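Local coordinates for germination-specific N-acetylmuramoyl-L-alanine amidase, Autolysin (PDB 7RAG), which probably hydrolyses the bond between N-acetylmuramic acid and L-alanine in peptidoglycan as a zinc-dependent amidase, at residues F105-L110 with S171-C176. Residues are numbered along the deposited sequence; the frame is centred on the assembly and turned at random.
With ZN (zinc ion), chain C.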
loop_
_atom_site.group_PDB
_atom_site.type_symbol
_atom_site.label_atom_id
_atom_site.label_comp_id
_atom_site.label_asym_id
_atom_site.label_seq_id
_atom_site.Cartn_x
_atom_site.Cartn_y
_atom_site.Cartn_z
ATOM N N PHE B 105 -12.010 -25.999 -8.816
ATOM C CA PHE B 105 -11.307 -27.244 -9.069
ATOM C C PHE B 105 -10.023 -26.955 -9.829
ATOM O O PHE B 105 -10.068 -26.344 -10.905
ATOM C CB PHE B 105 -12.173 -28.204 -9.872
ATOM C CG PHE B 105 -11.431 -29.415 -10.355
ATOM C CD1 PHE B 105 -11.121 -30.443 -9.483
ATOM C CD2 PHE B 105 -11.045 -29.530 -11.682
ATOM C CE1 PHE B 105 -10.431 -31.565 -9.922
ATOM C CE2 PHE B 105 -10.354 -30.644 -12.131
ATOM C CZ PHE B 105 -10.047 -31.660 -11.255
ATOM N N VAL B 106 -8.892 -27.410 -9.288
ATOM C CA VAL B 106 -7.590 -27.233 -9.921
ATOM C C VAL B 106 -6.912 -28.589 -10.029
ATOM O O VAL B 106 -6.725 -29.289 -9.022
ATOM C CB VAL B 106 -6.676 -26.247 -9.159
ATOM C CG1 VAL B 106 -5.332 -26.159 -9.838
ATOM C CG2 VAL B 106 -7.316 -24.872 -9.078
ATOM N N SER B 107 -6.521 -28.939 -11.250
ATOM C CA SER B 107 -5.850 -30.188 -11.560
ATOM C C SER B 107 -4.404 -29.880 -11.932
ATOM O O SER B 107 -4.152 -28.960 -12.718
ATOM C CB SER B 107 -6.569 -30.892 -12.700
ATOM O OG SER B 107 -5.971 -32.147 -12.942
ATOM N N ILE B 108 -3.463 -30.625 -11.347
ATOM C CA ILE B 108 -2.028 -30.430 -11.554
ATOM C C ILE B 108 -1.464 -31.638 -12.309
ATOM O O ILE B 108 -1.443 -32.760 -11.776
ATOM C CB ILE B 108 -1.288 -30.254 -10.221
ATOM C CG1 ILE B 108 -1.929 -29.154 -9.364
ATOM C CG2 ILE B 108 0.216 -30.039 -10.475
ATOM C CD1 ILE B 108 -1.705 -27.779 -9.888
ATOM N N HIS B 109 -0.975 -31.399 -13.526
ATOM C CA HIS B 109 -0.342 -32.409 -14.369
ATOM C C HIS B 109 1.009 -31.885 -14.863
ATOM O O HIS B 109 1.472 -30.815 -14.466
ATOM C CB HIS B 109 -1.231 -32.799 -15.568
ATOM C CG HIS B 109 -2.395 -33.677 -15.214
ATOM N ND1 HIS B 109 -2.493 -34.984 -15.630
ATOM C CD2 HIS B 109 -3.510 -33.436 -14.486
ATOM C CE1 HIS B 109 -3.615 -35.512 -15.179
ATOM N NE2 HIS B 109 -4.250 -34.595 -14.476
ATOM N N LEU B 110 1.649 -32.668 -15.730
ATOM C CA LEU B 110 2.812 -32.243 -16.495
ATOM C C LEU B 110 2.633 -32.747 -17.916
ATOM O O LEU B 110 1.805 -33.621 -18.181
ATOM C CB LEU B 110 4.128 -32.796 -15.921
ATOM C CG LEU B 110 4.424 -32.773 -14.421
ATOM C CD1 LEU B 110 5.611 -33.659 -14.140
ATOM C CD2 LEU B 110 4.702 -31.352 -13.937
ATOM N N SER B 171 -12.959 -24.225 -13.250
ATOM C CA SER B 171 -12.176 -25.444 -13.337
ATOM C C SER B 171 -11.015 -25.222 -14.283
ATOM O O SER B 171 -11.226 -24.774 -15.405
ATOM C CB SER B 171 -13.039 -26.610 -13.831
ATOM O OG SER B 171 -14.105 -26.862 -12.940
ATOM N N VAL B 172 -9.796 -25.538 -13.845
ATOM C CA VAL B 172 -8.618 -25.348 -14.680
ATOM C C VAL B 172 -7.671 -26.520 -14.499
ATOM O O VAL B 172 -7.609 -27.152 -13.436
ATOM C CB VAL B 172 -7.871 -24.037 -14.371
ATOM C CG1 VAL B 172 -8.811 -22.850 -14.475
ATOM C CG2 VAL B 172 -7.253 -24.115 -12.989
ATOM N N LEU B 173 -6.926 -26.798 -15.560
ATOM C CA LEU B 173 -5.843 -27.764 -15.536
ATOM C C LEU B 173 -4.539 -27.015 -15.729
ATOM O O LEU B 173 -4.456 -26.129 -16.579
ATOM C CB LEU B 173 -6.004 -28.805 -16.644
ATOM C CG LEU B 173 -4.795 -29.733 -16.823
ATOM C CD1 LEU B 173 -4.972 -30.877 -15.888
ATOM C CD2 LEU B 173 -4.632 -30.237 -18.264
ATOM N N ILE B 174 -3.520 -27.364 -14.953
ATOM C CA ILE B 174 -2.206 -26.749 -15.093
ATOM C C ILE B 174 -1.188 -27.829 -15.400
ATOM O O ILE B 174 -0.963 -28.729 -14.581
ATOM C CB ILE B 174 -1.801 -25.975 -13.835
ATOM C CG1 ILE B 174 -2.957 -25.107 -13.356
ATOM C CG2 ILE B 174 -0.601 -25.111 -14.130
ATOM C CD1 ILE B 174 -2.597 -24.288 -12.200
ATOM N N GLU B 175 -0.559 -27.731 -16.570
ATOM C CA GLU B 175 0.582 -28.563 -16.935
ATOM C C GLU B 175 1.838 -27.768 -16.629
ATOM O O GLU B 175 2.192 -26.844 -17.368
ATOM C CB GLU B 175 0.519 -28.964 -18.404
ATOM C CG GLU B 175 -0.619 -29.896 -18.653
ATOM C CD GLU B 175 -0.588 -30.511 -20.026
ATOM O OE1 GLU B 175 0.272 -30.100 -20.853
ATOM O OE2 GLU B 175 -1.441 -31.411 -20.258
ATOM N N CYS B 176 2.516 -28.145 -15.552
ATOM C CA CYS B 176 3.498 -27.268 -14.935
ATOM C C CYS B 176 4.777 -27.135 -15.738
ATOM O O CYS B 176 5.448 -26.114 -15.617
ATOM C CB CYS B 176 3.789 -27.767 -13.524
ATOM S SG CYS B 176 2.265 -27.820 -12.562
HETATM ZN ZN ZN C . -0.883 -36.056 -16.824
#
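Phe105 through His109 pair in parallel with Ser171 through Glu175, the strand directions 30° apart, and five backbone hydrogen bonds join them, from Val172 N to Phe105 O through to Cys176 N to His109 O. Val106, Ile108, Val172 and Ile174 line one face, where branched aliphatic side chains suit both extended backbone and dry interior. Val106 and Val172 lie side by side, CG2 to CG2 at 4.0 Å, while Val106 CG1 meets Ile174 CD1 at 4.1 Å. Farther along, the compact thiol of Cys176 brings SG to 3.7 Å from Ile108 CG2. The opposite face, with Phe105, Ser107, His109, Ser171, Leu173 and Glu175, mixes polar and apolar side chains and holds the zinc ligand. With its CG anti to the backbone N (chi1 171°), Leu173 turns CD1 toward strand 105-110, where it touches Ser107 OG at 3.4 Å and His109 CD2 at 3.3 Å, the leucine and histidine side chains crossing at about a right angle. Small enough to fit beside the imidazole, Ser107 sets OG in plane at the ring edge, and Asp22 satisfies this buried hydroxyl with a hydrogen bond. Histidine suits its place by offering a ring nitrogen to the metal: His109 ND1 binds zinc at 2.3 Å, completing with His25 and Glu41 the protein ligands of the site. These are central strands of the mixed sheet, flanked by strands 18-23 and 122-126; helix 130-147 packs on Val172 and Ile174, and helix 41-58 on Ile108, Leu110 and Cys176.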